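Local atomic coordinates of glutathione-dependent peroxiredoxin (Sinorhizobium meliloti, PDB entry 3UMA), a protein that probably reduces hydrogen peroxide and organic hydroperoxides to water and alcohols at the expense of glutathione, as a peroxiredoxin of the Prx5 subfamily. Residues R58-A63 against S152-D157; V92-V97 against K118-S123. All coordinates share one frame; numbering follows the deposited sequence.

In the fold
Both contacts belong to one mixed beta sheet, the core of the thioredoxin-like fold of peroxiredoxins, and their centres lie about 9 Å apart. Strand 58-64 pairs antiparallel with strand 147-156 in contact 1 and parallel with strand 94-99, which in turn pairs with strand 120-123 in contact 2. Along the chain, both segments of contact 2 fall between the two of contact 1. The two are stitched directly by backbone, probably through a hydrogen bond between Phe62 N and Ala96 O at 2.9 Å. The side chains of Phe62 and Val97 each lie about 7 Å from that of Cys72, the predicted peroxidatic cysteine, so both contacts border the probable active site.

Contact 1 of 2, residues R58-A63 against S152-D157; sequences RVVLFA and SMLVED
Strands 58-63 and 152-156 form an antiparallel pair inside the central mixed sheet of the thioredoxin-like fold, their axes 158° apart in direction and 4.6 Å apart at closest, with Val59-Val155 and Leu61-Met153 as hydrogen-bonded pairs and Arg58-Glu156, Val60-Leu154 and Phe62-Ser152 as non-hydrogen-bonded ones. Each hydrogen-bonded pair is closed by two reciprocal bonds, among them Val59 N to Val155 O at 2.8 Å. At one end, Arg58 and Glu156 lie side by side in a salt bridge: NE gives its hydrogen to OE2 over 2.7 Å, nearly straight at 166°. The oxygen lies in the guanidinium plane but is itself approached from above the carboxylate plane. Leu154 crosses Arg58 on the same sheet face, CD1 over one face of the guanidinium and CD2 3.6 Å from NH2, and CD1 also reaches Val60 CG2. On the other face, selenomethionine Met153 runs alongside Leu61, with CG 3.9 Å from Leu61 CB; the bend at chi3 (70°) turns its methyl aside after SE has passed Leu61 CD2. Strand 94-99 continues the sheet beyond 58-63, while strand 159-165 flanks 152-156. Tyr80 stacks on the Phe62 ring and His76 meets it edge-to-face, both from helix 70-82.

Contact 2 of 2, residues V92-V97 against K118-S123; sequences VDDIAV and KIHFLS
His120 donates from NE2 to Asp94 OD2 over 2.8 Å, a bent His-carboxylate bond of 137° at the hydrogen, in which the oxygen is met from above its carboxylate plane and the two flat groups stand 66° apart. The other ring nitrogen, ND1, is hydrogen-bonded to Glu39, so the imidazole is held from both nitrogens and its rotation is fixed; carboxylates at both would probably favour the protonated ring. An asparagine in place of Asp94 would probably weaken this grip, leaving His120 NE2 without a charged acceptor. Backbone bonds follow in the parallel ladder: His120 N to Ile95 O, Val97 N to His120 O at 2.9 Å, and Leu122 N to Val97 O at 2.8 Å. Packing surrounds them on both sheet faces. Ala96 CB touches both His120 CB and Leu122 CD1, 3.8 Å from each. On the opposite face, Val97 CG1, placed between its own backbone N and carbonyl carbon, sits over the face of the Phe121 ring in a CH-pi contact, 4.0 Å from the centroid. Ile95 CB meets Ile119 CG1 at 3.5 Å where the two side chains cross. The strands, 38° apart in direction, are the ends of a beta-alpha-beta crossover through helix 103-113, whose Met106 and Ala110 pack on Phe121. Ile95 abuts helix 84-88, Leu53 of helix 50-54 touches Asp94, His120 and Leu122, and strand 58-64 pairs with 94-99.

Contact 1 of 2, residues R58-A63 against S152-D157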
# COMPACT_ATOMS: atom_id res chain seq x y z
N ARG A 58 -5.44 -9.11 -10.56
CA ARG A 58 -4.10 -9.33 -10.05
C ARG A 58 -3.59 -7.94 -9.70
O ARG A 58 -3.40 -7.12 -10.58
CB ARG A 58 -3.21 -9.97 -11.13
CG ARG A 58 -1.93 -10.62 -10.63
CD ARG A 58 -1.51 -11.79 -11.55
NE ARG A 58 -0.24 -12.41 -11.15
CZ ARG A 58 0.92 -12.24 -11.78
NH1 ARG A 58 1.00 -11.48 -12.86
NH2 ARG A 58 2.02 -12.85 -11.34
N VAL A 59 -3.39 -7.70 -8.41
CA VAL A 59 -3.09 -6.34 -7.92
C VAL A 59 -1.77 -6.29 -7.11
O VAL A 59 -1.48 -7.17 -6.31
CB VAL A 59 -4.27 -5.79 -7.07
CG1 VAL A 59 -3.98 -4.40 -6.51
CG2 VAL A 59 -5.57 -5.76 -7.90
N VAL A 60 -0.96 -5.27 -7.37
CA VAL A 60 0.21 -5.00 -6.55
C VAL A 60 -0.18 -3.95 -5.51
O VAL A 60 -0.57 -2.85 -5.88
CB VAL A 60 1.39 -4.49 -7.39
CG1 VAL A 60 2.47 -3.85 -6.49
CG2 VAL A 60 1.98 -5.63 -8.19
N LEU A 61 -0.16 -4.34 -4.23
CA LEU A 61 -0.43 -3.41 -3.15
C LEU A 61 0.85 -3.15 -2.37
O LEU A 61 1.50 -4.09 -1.91
CB LEU A 61 -1.48 -3.98 -2.17
CG LEU A 61 -1.80 -3.13 -0.93
CD1 LEU A 61 -2.47 -1.80 -1.30
CD2 LEU A 61 -2.66 -3.88 0.06
N PHE A 62 1.22 -1.88 -2.21
CA PHE A 62 2.27 -1.59 -1.23
C PHE A 62 1.80 -0.61 -0.16
O PHE A 62 1.04 0.31 -0.45
CB PHE A 62 3.60 -1.18 -1.88
CG PHE A 62 3.55 0.11 -2.67
CD1 PHE A 62 2.93 0.17 -3.91
CD2 PHE A 62 4.19 1.24 -2.19
CE1 PHE A 62 2.91 1.35 -4.64
CE2 PHE A 62 4.19 2.44 -2.92
CZ PHE A 62 3.55 2.49 -4.14
N ALA A 63 2.27 -0.82 1.07
CA ALA A 63 1.93 0.05 2.19
C ALA A 63 3.14 0.87 2.64
O ALA A 63 4.26 0.37 2.66
CB ALA A 63 1.38 -0.74 3.33
N SER A 152 5.04 -4.91 0.62
CA SER A 152 4.38 -5.00 -0.68
C SER A 152 3.78 -6.40 -0.78
O SER A 152 4.24 -7.34 -0.12
CB SER A 152 5.34 -4.75 -1.84
OG SER A 152 6.22 -5.84 -1.95
N MSE A 153 2.74 -6.53 -1.58
CA MSE A 153 2.15 -7.84 -1.75
C MSE A 153 1.56 -7.96 -3.14
O MSE A 153 1.14 -6.97 -3.72
CB MSE A 153 1.11 -8.16 -0.66
CG MSE A 153 0.02 -7.15 -0.51
SE MSE A 153 -1.37 -7.71 0.76
CE MSE A 153 -0.48 -7.63 2.49
N LEU A 154 1.63 -9.16 -3.69
CA LEU A 154 0.90 -9.50 -4.91
C LEU A 154 -0.39 -10.22 -4.51
O LEU A 154 -0.37 -11.21 -3.78
CB LEU A 154 1.76 -10.35 -5.86
CG LEU A 154 1.14 -10.82 -7.19
CD1 LEU A 154 0.75 -9.63 -8.06
CD2 LEU A 154 2.12 -11.74 -7.93
N VAL A 155 -1.51 -9.67 -4.97
CA VAL A 155 -2.82 -10.16 -4.56
C VAL A 155 -3.60 -10.65 -5.80
O VAL A 155 -3.76 -9.91 -6.77
CB VAL A 155 -3.61 -9.06 -3.80
CG1 VAL A 155 -4.90 -9.62 -3.21
CG2 VAL A 155 -2.75 -8.44 -2.67
N GLU A 156 -4.05 -11.90 -5.76
CA GLU A 156 -4.76 -12.49 -6.92
C GLU A 156 -6.17 -12.84 -6.54
O GLU A 156 -6.39 -13.61 -5.60
CB GLU A 156 -3.98 -13.70 -7.48
CG GLU A 156 -2.70 -13.26 -8.20
CD GLU A 156 -1.77 -14.41 -8.69
OE1 GLU A 156 -2.16 -15.60 -8.66
OE2 GLU A 156 -0.64 -14.10 -9.11
N ASP A 157 -7.14 -12.23 -7.22
CA ASP A 157 -8.55 -12.33 -6.83
C ASP A 157 -8.68 -12.31 -5.30
O ASP A 157 -9.28 -13.21 -4.71
CB ASP A 157 -9.21 -13.59 -7.41
CG ASP A 157 -10.73 -13.64 -7.17
OD1 ASP A 157 -11.45 -12.66 -7.52
OD2 ASP A 157 -11.20 -14.64 -6.60

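Contact 2 of 2, residues V92-V97 against K118-S123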
# COMPACT_ATOMS: atom_id res chain seq x y z
N VAL A 92 -0.51 -7.52 -14.49
CA VAL A 92 -1.02 -6.88 -13.29
C VAL A 92 -2.05 -5.89 -13.75
O VAL A 92 -1.77 -5.05 -14.62
CB VAL A 92 0.12 -6.17 -12.51
CG1 VAL A 92 -0.44 -5.21 -11.47
CG2 VAL A 92 1.06 -7.19 -11.88
N ASP A 93 -3.24 -5.95 -13.17
CA ASP A 93 -4.32 -5.05 -13.57
C ASP A 93 -4.22 -3.67 -12.92
O ASP A 93 -4.58 -2.67 -13.56
CB ASP A 93 -5.67 -5.67 -13.25
CG ASP A 93 -5.84 -7.02 -13.90
OD1 ASP A 93 -5.66 -7.09 -15.13
OD2 ASP A 93 -6.13 -8.00 -13.19
N ASP A 94 -3.77 -3.62 -11.66
CA ASP A 94 -3.79 -2.36 -10.90
C ASP A 94 -2.64 -2.25 -9.89
O ASP A 94 -2.11 -3.25 -9.42
CB ASP A 94 -5.12 -2.24 -10.15
CG ASP A 94 -5.77 -0.87 -10.29
OD1 ASP A 94 -5.06 0.13 -10.61
OD2 ASP A 94 -7.01 -0.80 -10.08
N ILE A 95 -2.28 -1.01 -9.54
CA ILE A 95 -1.32 -0.78 -8.47
C ILE A 95 -1.92 0.20 -7.46
O ILE A 95 -2.50 1.22 -7.85
CB ILE A 95 0.03 -0.25 -8.99
CG1 ILE A 95 0.58 -1.14 -10.11
CG2 ILE A 95 1.06 -0.13 -7.83
CD1 ILE A 95 1.71 -0.50 -10.92
N ALA A 96 -1.76 -0.13 -6.18
CA ALA A 96 -2.25 0.72 -5.10
C ALA A 96 -1.20 0.90 -4.02
O ALA A 96 -0.49 -0.04 -3.69
CB ALA A 96 -3.50 0.13 -4.48
N VAL A 97 -1.12 2.12 -3.48
CA VAL A 97 -0.42 2.38 -2.23
C VAL A 97 -1.46 2.68 -1.15
O VAL A 97 -2.45 3.35 -1.41
CB VAL A 97 0.61 3.56 -2.38
CG1 VAL A 97 -0.08 4.87 -2.81
CG2 VAL A 97 1.45 3.76 -1.08
N LYS A 118 -2.20 7.47 -11.91
CA LYS A 118 -1.33 6.40 -12.36
C LYS A 118 -1.49 5.17 -11.49
O LYS A 118 -1.27 4.04 -11.94
CB LYS A 118 0.14 6.83 -12.31
CG LYS A 118 0.46 8.23 -12.82
CD LYS A 118 0.68 8.27 -14.32
CE LYS A 118 1.22 9.65 -14.72
NZ LYS A 118 0.60 10.11 -16.00
N ILE A 119 -1.88 5.40 -10.24
CA ILE A 119 -1.84 4.41 -9.18
C ILE A 119 -2.90 4.82 -8.16
O ILE A 119 -3.16 6.01 -8.00
CB ILE A 119 -0.38 4.38 -8.60
CG1 ILE A 119 0.40 3.23 -9.21
CG2 ILE A 119 -0.30 4.35 -7.08
CD1 ILE A 119 1.83 3.56 -9.47
N HIS A 120 -3.55 3.87 -7.50
CA HIS A 120 -4.47 4.23 -6.41
C HIS A 120 -3.69 4.77 -5.18
O HIS A 120 -2.62 4.26 -4.84
CB HIS A 120 -5.33 3.06 -5.97
CG HIS A 120 -6.28 2.57 -7.01
ND1 HIS A 120 -7.60 2.99 -7.09
CD2 HIS A 120 -6.12 1.67 -8.02
CE1 HIS A 120 -8.19 2.37 -8.09
NE2 HIS A 120 -7.31 1.57 -8.67
N PHE A 121 -4.23 5.82 -4.57
CA PHE A 121 -3.73 6.33 -3.29
C PHE A 121 -4.83 6.13 -2.26
O PHE A 121 -5.80 6.89 -2.23
CB PHE A 121 -3.34 7.82 -3.41
CG PHE A 121 -2.02 8.03 -4.12
CD1 PHE A 121 -0.88 8.41 -3.41
CD2 PHE A 121 -1.92 7.85 -5.51
CE1 PHE A 121 0.34 8.62 -4.05
CE2 PHE A 121 -0.70 8.01 -6.16
CZ PHE A 121 0.44 8.39 -5.42
N LEU A 122 -4.68 5.09 -1.45
CA LEU A 122 -5.71 4.65 -0.54
C LEU A 122 -5.42 5.14 0.87
O LEU A 122 -4.34 4.91 1.42
CB LEU A 122 -5.80 3.12 -0.53
CG LEU A 122 -5.99 2.39 -1.87
CD1 LEU A 122 -6.00 0.88 -1.65
CD2 LEU A 122 -7.30 2.85 -2.53
N SER A 123 -6.42 5.79 1.46
CA SER A 123 -6.36 6.27 2.81
C SER A 123 -6.93 5.21 3.75
O SER A 123 -8.09 4.80 3.59
CB SER A 123 -7.12 7.60 2.91
OG SER A 123 -7.56 7.82 4.23